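Local atomic coordinates of extracellular solute-binding protein family 5 (Brucella melitensis, PDB entry 4ONY), a protein that probably binds peptides or related solutes in the periplasm and delivers them to an ABC transporter for uptake into the cell. Residues T306-L311 with F355-Q360; S359-V364 with S542-L547; S491-G496 with R535-F540. All blocks are in the same frame, centred on the assembly; numbering follows the deposited sequence.

Contact 1: residues T306-L311 with F355-Q360; sequences TPADML and FWEGSQ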
loop_
_atom_site.group_PDB
_atom_site.type_symbol
_atom_site.label_atom_id
_atom_site.label_comp_id
_atom_site.label_asym_id
_atom_site.label_seq_id
_atom_site.Cartn_x
_atom_site.Cartn_y
_atom_site.Cartn_z
ATOM N N THR A 306 1.896 -2.018 -9.647
ATOM C CA THR A 306 1.149 -1.349 -8.588
ATOM C C THR A 306 1.744 0.086 -8.421
ATOM O O THR A 306 2.922 0.338 -8.703
ATOM C CB THR A 306 1.238 -2.101 -7.260
ATOM O OG1 THR A 306 2.610 -2.331 -6.952
ATOM C CG2 THR A 306 0.513 -3.407 -7.350
ATOM N N PRO A 307 0.920 1.035 -8.029
ATOM C CA PRO A 307 1.414 2.420 -7.974
ATOM C C PRO A 307 2.471 2.673 -6.902
ATOM O O PRO A 307 2.589 1.933 -5.942
ATOM C CB PRO A 307 0.167 3.245 -7.657
ATOM C CG PRO A 307 -0.845 2.276 -7.118
ATOM C CD PRO A 307 -0.486 0.903 -7.612
ATOM N N ALA A 308 3.244 3.720 -7.125
ATOM C CA ALA A 308 4.198 4.188 -6.138
ATOM C C ALA A 308 3.439 5.127 -5.188
ATOM O O ALA A 308 2.605 5.943 -5.643
ATOM C CB ALA A 308 5.317 4.925 -6.844
ATOM N N ASP A 309 3.672 5.002 -3.888
ATOM C CA ASP A 309 2.978 5.809 -2.903
ATOM C C ASP A 309 3.287 7.291 -3.184
ATOM O O ASP A 309 4.426 7.642 -3.505
ATOM C CB ASP A 309 3.433 5.431 -1.497
ATOM C CG ASP A 309 2.853 4.101 -1.016
ATOM O OD1 ASP A 309 1.948 3.490 -1.664
ATOM O OD2 ASP A 309 3.303 3.692 0.045
ATOM N N MET A 310 2.284 8.144 -3.065
ATOM C CA MET A 310 2.520 9.596 -3.108
ATOM C C MET A 310 3.353 10.084 -1.911
ATOM O O MET A 310 3.145 9.661 -0.766
ATOM C CB MET A 310 1.194 10.329 -3.120
ATOM C CG MET A 310 1.275 11.849 -3.161
ATOM S SD MET A 310 2.213 12.666 -4.461
ATOM C CE MET A 310 1.113 12.306 -5.835
ATOM N N LEU A 311 4.332 10.935 -2.210
ATOM C CA LEU A 311 4.971 11.804 -1.258
ATOM C C LEU A 311 4.876 13.203 -1.888
ATOM O O LEU A 311 5.254 13.396 -3.036
ATOM C CB LEU A 311 6.452 11.427 -1.044
ATOM C CG LEU A 311 7.276 12.354 -0.157
ATOM C CD1 LEU A 311 6.761 12.375 1.281
ATOM C CD2 LEU A 311 8.730 11.931 -0.135
ATOM N N PHE A 355 -1.388 10.575 -8.563
ATOM C CA PHE A 355 -1.757 9.896 -7.334
ATOM C C PHE A 355 -1.857 8.374 -7.517
ATOM O O PHE A 355 -2.031 7.680 -6.538
ATOM C CB PHE A 355 -3.055 10.494 -6.790
ATOM C CG PHE A 355 -2.898 11.922 -6.327
ATOM C CD1 PHE A 355 -2.506 12.191 -5.056
ATOM C CD2 PHE A 355 -3.097 12.964 -7.181
ATOM C CE1 PHE A 355 -2.342 13.474 -4.621
ATOM C CE2 PHE A 355 -2.921 14.273 -6.770
ATOM C CZ PHE A 355 -2.558 14.528 -5.481
ATOM N N TRP A 356 -1.719 7.866 -8.757
ATOM C CA TRP A 356 -1.579 6.433 -8.992
ATOM C C TRP A 356 -0.326 6.211 -9.859
ATOM O O TRP A 356 -0.299 5.378 -10.761
ATOM C CB TRP A 356 -2.872 5.817 -9.601
ATOM C CG TRP A 356 -3.938 5.719 -8.534
ATOM C CD1 TRP A 356 -4.151 4.681 -7.662
ATOM C CD2 TRP A 356 -4.862 6.745 -8.157
ATOM N NE1 TRP A 356 -5.159 4.989 -6.764
ATOM C CE2 TRP A 356 -5.612 6.250 -7.035
ATOM C CE3 TRP A 356 -5.127 8.029 -8.637
ATOM C CZ2 TRP A 356 -6.599 6.987 -6.424
ATOM C CZ3 TRP A 356 -6.117 8.768 -8.029
ATOM C CH2 TRP A 356 -6.852 8.248 -6.917
ATOM N N GLU A 357 0.724 6.945 -9.518
ATOM C CA GLU A 357 2.006 6.938 -10.213
ATOM C C GLU A 357 2.513 5.539 -10.564
ATOM O O GLU A 357 2.647 4.671 -9.705
ATOM C CB GLU A 357 3.047 7.630 -9.332
ATOM C CG GLU A 357 4.460 7.735 -9.907
ATOM C CD GLU A 357 4.539 8.541 -11.184
ATOM O OE1 GLU A 357 3.787 9.508 -11.340
ATOM O OE2 GLU A 357 5.377 8.212 -12.052
ATOM N N GLY A 358 2.877 5.392 -11.817
ATOM C CA GLY A 358 3.510 4.187 -12.328
ATOM C C GLY A 358 2.548 3.066 -12.644
ATOM O O GLY A 358 3.003 1.961 -12.976
ATOM N N SER A 359 1.238 3.297 -12.502
ATOM C CA SER A 359 0.263 2.252 -12.751
ATOM C C SER A 359 -0.642 2.626 -13.916
ATOM O O SER A 359 -0.687 3.764 -14.344
ATOM C CB SER A 359 -0.592 1.989 -11.498
ATOM O OG SER A 359 -1.541 3.031 -11.266
ATOM N N GLN A 360 -1.449 1.671 -14.334
ATOM C CA GLN A 360 -2.487 1.932 -15.316
ATOM C C GLN A 360 -3.547 2.941 -14.839
ATOM O O GLN A 360 -4.255 3.483 -15.673
ATOM C CB GLN A 360 -3.207 0.634 -15.716
ATOM C CG GLN A 360 -2.406 -0.239 -16.664
ATOM C CD GLN A 360 -2.215 0.387 -18.056
ATOM O OE1 GLN A 360 -3.179 0.848 -18.694
ATOM N NE2 GLN A 360 -0.988 0.430 -18.515
HETATM O O HOH W 1 1.012 8.124 -6.338
HETATM O O HOH W 2 -0.696 7.613 -3.908
#

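Contact 2: residues S359-V364 with S542-L547; sequences SQLSSV and SAVRAL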
loop_
_atom_site.group_PDB
_atom_site.type_symbol
_atom_site.label_atom_id
_atom_site.label_comp_id
_atom_site.label_asym_id
_atom_site.label_seq_id
_atom_site.Cartn_x
_atom_site.Cartn_y
_atom_site.Cartn_z
ATOM N N SER A 359 1.238 3.297 -12.502
ATOM C CA SER A 359 0.263 2.252 -12.751
ATOM C C SER A 359 -0.642 2.626 -13.916
ATOM O O SER A 359 -0.687 3.764 -14.344
ATOM C CB SER A 359 -0.592 1.989 -11.498
ATOM O OG SER A 359 -1.541 3.031 -11.266
ATOM N N GLN A 360 -1.449 1.671 -14.334
ATOM C CA GLN A 360 -2.487 1.932 -15.316
ATOM C C GLN A 360 -3.547 2.941 -14.839
ATOM O O GLN A 360 -4.255 3.483 -15.673
ATOM C CB GLN A 360 -3.207 0.634 -15.716
ATOM C CG GLN A 360 -2.406 -0.239 -16.664
ATOM C CD GLN A 360 -2.215 0.387 -18.056
ATOM O OE1 GLN A 360 -3.179 0.848 -18.694
ATOM N NE2 GLN A 360 -0.988 0.430 -18.515
ATOM N N LEU A 361 -3.683 3.147 -13.523
ATOM C CA LEU A 361 -4.648 4.103 -12.983
ATOM C C LEU A 361 -4.205 5.560 -13.080
ATOM O O LEU A 361 -4.979 6.452 -12.815
ATOM C CB LEU A 361 -4.992 3.741 -11.540
ATOM C CG LEU A 361 -5.604 2.327 -11.332
ATOM C CD1 LEU A 361 -5.922 2.058 -9.859
ATOM C CD2 LEU A 361 -6.869 2.127 -12.130
ATOM N N SER A 362 -2.948 5.817 -13.416
ATOM C CA SER A 362 -2.471 7.175 -13.618
ATOM C C SER A 362 -3.085 7.792 -14.856
ATOM O O SER A 362 -3.093 7.160 -15.934
ATOM C CB SER A 362 -0.941 7.178 -13.816
ATOM O OG SER A 362 -0.481 8.472 -14.168
ATOM N N SER A 363 -3.530 9.047 -14.741
ATOM C CA SER A 363 -4.061 9.790 -15.879
ATOM C C SER A 363 -3.005 10.490 -16.719
ATOM O O SER A 363 -3.311 11.015 -17.832
ATOM C CB SER A 363 -5.028 10.861 -15.396
ATOM O OG SER A 363 -4.340 11.855 -14.630
ATOM N N VAL A 364 -1.780 10.553 -16.203
ATOM C CA VAL A 364 -0.737 11.403 -16.810
ATOM C C VAL A 364 -0.291 10.869 -18.182
ATOM O O VAL A 364 -0.044 9.693 -18.346
ATOM C CB VAL A 364 0.444 11.533 -15.832
ATOM C CG1 VAL A 364 1.607 12.300 -16.453
ATOM C CG2 VAL A 364 -0.041 12.229 -14.573
ATOM N N SER A 542 -11.291 4.060 -15.851
ATOM C CA SER A 542 -11.677 5.354 -16.330
ATOM C C SER A 542 -12.036 6.270 -15.157
ATOM O O SER A 542 -11.631 7.439 -15.111
ATOM C CB SER A 542 -12.857 5.227 -17.282
ATOM O OG SER A 542 -12.428 4.629 -18.489
ATOM N N ALA A 543 -12.785 5.740 -14.201
ATOM C CA ALA A 543 -13.237 6.574 -13.075
ATOM C C ALA A 543 -12.077 7.014 -12.203
ATOM O O ALA A 543 -12.044 8.144 -11.712
ATOM C CB ALA A 543 -14.294 5.834 -12.249
ATOM N N VAL A 544 -11.115 6.116 -11.985
ATOM C CA VAL A 544 -9.966 6.460 -11.167
ATOM C C VAL A 544 -9.093 7.505 -11.862
ATOM O O VAL A 544 -8.601 8.443 -11.229
ATOM C CB VAL A 544 -9.124 5.240 -10.779
ATOM C CG1 VAL A 544 -7.928 5.672 -9.942
ATOM C CG2 VAL A 544 -9.949 4.240 -9.936
ATOM N N ARG A 545 -8.870 7.314 -13.147
ATOM C CA ARG A 545 -8.120 8.320 -13.896
ATOM C C ARG A 545 -8.806 9.709 -13.785
ATOM O O ARG A 545 -8.125 10.736 -13.640
ATOM C CB ARG A 545 -7.967 7.897 -15.344
ATOM C CG ARG A 545 -6.966 6.747 -15.521
ATOM C CD ARG A 545 -6.807 6.416 -17.005
ATOM N NE ARG A 545 -5.896 5.301 -17.214
ATOM C CZ ARG A 545 -5.870 4.556 -18.299
ATOM N NH1 ARG A 545 -6.609 4.831 -19.353
ATOM N NH2 ARG A 545 -5.023 3.560 -18.359
ATOM N N ALA A 546 -10.135 9.727 -13.846
ATOM C CA ALA A 546 -10.857 10.982 -13.756
ATOM C C ALA A 546 -10.644 11.610 -12.381
ATOM O O ALA A 546 -10.411 12.816 -12.300
ATOM C CB ALA A 546 -12.345 10.771 -14.039
ATOM N N LEU A 547 -10.649 10.789 -11.313
ATOM C CA LEU A 547 -10.331 11.274 -9.966
ATOM C C LEU A 547 -8.930 11.879 -9.968
ATOM O O LEU A 547 -8.729 12.999 -9.505
ATOM C CB LEU A 547 -10.455 10.174 -8.895
ATOM C CG LEU A 547 -10.116 10.583 -7.439
ATOM C CD1 LEU A 547 -10.940 11.767 -6.947
ATOM C CD2 LEU A 547 -10.338 9.437 -6.473
HETATM O O HOH W 3 -4.262 1.778 -20.785
#

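Contact 3: residues S491-G496 with R535-F540; sequences SSLSPG and RNRADF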
loop_
_atom_site.group_PDB
_atom_site.type_symbol
_atom_site.label_atom_id
_atom_site.label_comp_id
_atom_site.label_asym_id
_atom_site.label_seq_id
_atom_site.Cartn_x
_atom_site.Cartn_y
_atom_site.Cartn_z
ATOM N N SER A 491 -0.952 3.828 -1.625
ATOM C CA SER A 491 -1.696 3.727 -2.865
ATOM C C SER A 491 -1.927 2.284 -3.175
ATOM O O SER A 491 -1.181 1.417 -2.710
ATOM C CB SER A 491 -0.920 4.388 -4.010
ATOM O OG SER A 491 0.291 3.654 -4.224
ATOM N N SER A 492 -2.916 2.012 -4.020
ATOM C CA SER A 492 -3.097 0.666 -4.506
ATOM C C SER A 492 -3.820 0.652 -5.833
ATOM O O SER A 492 -4.279 1.676 -6.331
ATOM C CB SER A 492 -3.840 -0.202 -3.498
ATOM O OG SER A 492 -5.264 -0.123 -3.660
ATOM N N LEU A 493 -3.886 -0.533 -6.408
ATOM C CA LEU A 493 -4.629 -0.753 -7.635
ATOM C C LEU A 493 -6.129 -0.921 -7.364
ATOM O O LEU A 493 -6.872 -1.078 -8.305
ATOM C CB LEU A 493 -4.103 -2.004 -8.367
ATOM C CG LEU A 493 -2.808 -1.823 -9.157
ATOM C CD1 LEU A 493 -2.358 -3.091 -9.881
ATOM C CD2 LEU A 493 -2.906 -0.697 -10.173
ATOM N N SER A 494 -6.562 -0.857 -6.110
ATOM C CA SER A 494 -7.979 -1.043 -5.753
ATOM C C SER A 494 -8.479 0.057 -4.856
ATOM O O SER A 494 -8.948 -0.206 -3.743
ATOM C CB SER A 494 -8.098 -2.351 -4.988
ATOM O OG SER A 494 -7.558 -3.386 -5.799
ATOM N N PRO A 495 -8.317 1.329 -5.290
ATOM C CA PRO A 495 -8.863 2.360 -4.452
ATOM C C PRO A 495 -10.358 2.099 -4.230
ATOM O O PRO A 495 -11.085 1.665 -5.146
ATOM C CB PRO A 495 -8.582 3.624 -5.236
ATOM C CG PRO A 495 -8.500 3.195 -6.652
ATOM C CD PRO A 495 -7.844 1.844 -6.567
ATOM N N GLY A 496 -10.788 2.328 -2.998
ATOM C CA GLY A 496 -12.162 2.065 -2.573
ATOM C C GLY A 496 -12.637 3.060 -1.518
ATOM O O GLY A 496 -12.422 4.277 -1.646
ATOM N N ARG A 535 -18.447 -1.588 -12.190
ATOM C CA ARG A 535 -18.561 -3.029 -12.096
ATOM C C ARG A 535 -17.643 -3.800 -13.022
ATOM O O ARG A 535 -17.616 -5.044 -12.975
ATOM C CB ARG A 535 -19.999 -3.438 -12.379
ATOM C CG ARG A 535 -20.929 -2.943 -11.269
ATOM C CD ARG A 535 -22.049 -3.919 -11.097
ATOM N NE ARG A 535 -23.089 -3.410 -10.245
ATOM C CZ ARG A 535 -24.191 -4.087 -9.992
ATOM N NH1 ARG A 535 -24.376 -5.289 -10.529
ATOM N NH2 ARG A 535 -25.102 -3.574 -9.194
ATOM N N ASN A 536 -16.935 -3.116 -13.908
ATOM C CA ASN A 536 -15.954 -3.819 -14.689
ATOM C C ASN A 536 -14.658 -3.024 -14.663
ATOM O O ASN A 536 -14.684 -1.828 -14.333
ATOM C CB ASN A 536 -16.492 -4.030 -16.101
ATOM C CG ASN A 536 -16.747 -2.718 -16.824
ATOM O OD1 ASN A 536 -15.831 -1.963 -17.129
ATOM N ND2 ASN A 536 -18.001 -2.435 -17.072
ATOM N N ARG A 537 -13.550 -3.678 -14.996
ATOM C CA ARG A 537 -12.219 -3.065 -14.844
ATOM C C ARG A 537 -12.069 -1.812 -15.756
ATOM O O ARG A 537 -11.484 -0.853 -15.345
ATOM C CB ARG A 537 -11.079 -4.135 -14.959
ATOM C CG ARG A 537 -9.672 -3.691 -14.514
ATOM C CD ARG A 537 -9.425 -3.554 -13.012
ATOM N NE ARG A 537 -8.257 -2.724 -12.700
ATOM C CZ ARG A 537 -7.919 -2.275 -11.474
ATOM N NH1 ARG A 537 -8.646 -2.591 -10.406
ATOM N NH2 ARG A 537 -6.833 -1.478 -11.272
ATOM N N ALA A 538 -12.693 -1.781 -16.927
ATOM C CA ALA A 538 -12.579 -0.635 -17.825
ATOM C C ALA A 538 -13.212 0.644 -17.281
ATOM O O ALA A 538 -12.580 1.721 -17.271
ATOM C CB ALA A 538 -13.187 -0.971 -19.177
ATOM N N ASP A 539 -14.460 0.526 -16.836
ATOM C CA ASP A 539 -15.136 1.622 -16.171
ATOM C C ASP A 539 -14.413 2.080 -14.921
ATOM O O ASP A 539 -14.427 3.262 -14.628
ATOM C CB ASP A 539 -16.569 1.270 -15.792
ATOM C CG ASP A 539 -17.455 1.129 -16.994
ATOM O OD1 ASP A 539 -16.986 1.448 -18.110
ATOM O OD2 ASP A 539 -18.617 0.711 -16.793
ATOM N N PHE A 540 -13.831 1.136 -14.189
ATOM C CA PHE A 540 -13.125 1.450 -12.975
ATOM C C PHE A 540 -11.858 2.267 -13.295
ATOM O O PHE A 540 -11.593 3.305 -12.644
ATOM C CB PHE A 540 -12.800 0.176 -12.212
ATOM C CG PHE A 540 -12.092 0.401 -10.907
ATOM C CD1 PHE A 540 -12.777 0.910 -9.810
ATOM C CD2 PHE A 540 -10.756 0.118 -10.761
ATOM C CE1 PHE A 540 -12.157 1.113 -8.591
ATOM C CE2 PHE A 540 -10.112 0.284 -9.523
ATOM C CZ PHE A 540 -10.804 0.807 -8.441
#

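Contact 1: residues T306-L311 with F355-Q360
The CE methyl of M310 lies over one face of the F355 ring, 3.7 Å above its plane and displaced toward the CD1–CE1 rim, in a CH-pi contact. The sulfur follows obliquely, with SD 5.2 Å from the ring centroid, which makes this a Met-aromatic pair. Rings of W503 and Y557 meet F355 edge-to-face. On the W356 indole, P307 CG approaches CD1 obliquely at 4.1 Å, the two side chains running side by side. M310 reaches its ring because the chain leaves with CG anti to the backbone N (chi1 180°) and then bends at both later torsions; an unbranched, flexible thioether suits such a folded path.

Beyond the F355 pair the chain enters a type II beta turn, W356 to S359, in which G358 takes the positive phi (81°) that glycine tolerates best. The turn presents E357 O to A308 N at 2.8 Å, the donor in the carbonyl plane and the bond fairly straight (162°). P307, which lacks an N-H, adds a CA-H...O contact to the same oxygen. S359 OG donates to W356 O over 2.7 Å, and that carbonyl also accepts from S359 N, two bonds closing the turn. Nearer strand 310-315, a water spans the gap, accepting from M310 N and donating to F355 O.

Contact 2: residues S359-V364 with S542-L547
S363 and R545 bring the backbones nearest, their CA atoms 4.8 Å apart, just after a type I beta turn, S359 to S362, whose Q360 and L361 meet helix 537-553. R545 carries the contact. Its chain, extended from CG to NE, runs past the L361 carbonyl, with R545 CG 3.4 Å from L361 O, and brings the guanidinium edge to Q360 O. The grip is side-on, two nitrogens on one oxygen: R545 NE lies 2.9 Å from Q360 O, nearly along the C=O axis, while R545 NH2, 2.8 Å from the same Q360 O, comes in the carbonyl plane. Both N-H angles are bent, 140° and 143°, as expected when two donors share an acceptor, and the oxygen sits only slightly out of the guanidinium plane. Arginine suits this place because its extended chain spans from the helix to the turn and its NE and NH2 groups can converge on one oxygen.

The Q360 side chain runs alongside R545, whose NH2 also donates to a water at 3.1 Å. L361 crosses V544 obliquely, L361 CB meeting V544 CG1 at 3.9 Å; these branched aliphatic groups fill the interface without polar needs. S363 CB rests 3.6 Å from R545 O, while its hydroxyl bonds to D548 further along the helix. Two ST turns, with S359 OG accepting from L361 N and S362 OG from V364 N, help shape the loop. This loop links strand 350-351 to helix 370-376, which lies against R545 and A546, while helix 522-533 packs on A543 and L547.

Contact 3: residues S491-G496 with R535-F540
R537 grips the L493 carbonyl end-on, NH1 at 3.1 Å and NH2 at 3.0 Å from L493 O, which lies in the guanidinium plane. The NH2 donor sits on a lone pair of the oxygen, whereas NH1 is tilted 21° from the carbonyl plane. Beside this clamp the F540 ring meets the loop with its edge: CZ is 3.4 Å from P495 O, which lies in the ring plane, and 3.7 Å from P495 CD. A phenyl edge, with its slightly positive hydrogens, suits a carbonyl oxygen, and the compact, puckered proline ring packs against the same corner of the phenyl through CG and CD.

F540 also backs the clamp: F540 CD2 lies 3.4 Å above one face of the R537 guanidinium, offset toward its rim. Both residues belong to the first turn of helix 537-553, whose start is marked by N536 as N-cap: OD1 accepts from D539 N at 2.9 Å in an almost straight bond, satisfying a first-turn N-H. On the loop side an ST turn, S492 OG accepting from S494 N at 2.9 Å, holds the backbone just before P495. Farther out, H22 meets the F540 ring, L582 lies against L493, and P95 touches R537.

Overall arrangement
All three contacts are largely buried and lie close together, but their chemistry differs. Contact 1, nearest the centre of the chain, sets the approach to strand 310-315 of the mixed sheet against a turn, through aromatic packing, one backbone bond and waters. Contacts 2 and 3 both hold loops to helix 537-553, each by an arginine that clasps a backbone carbonyl with two nitrogens; contact 2 also reaches the surface at Q360. Contacts 1 and 2 share S359 and Q360, and W356 packs on L361 and V544. D309 probably bonds S491 N, tying contact 1 to the loop of contact 3, while V544 and P495 bring contacts 2 and 3 together.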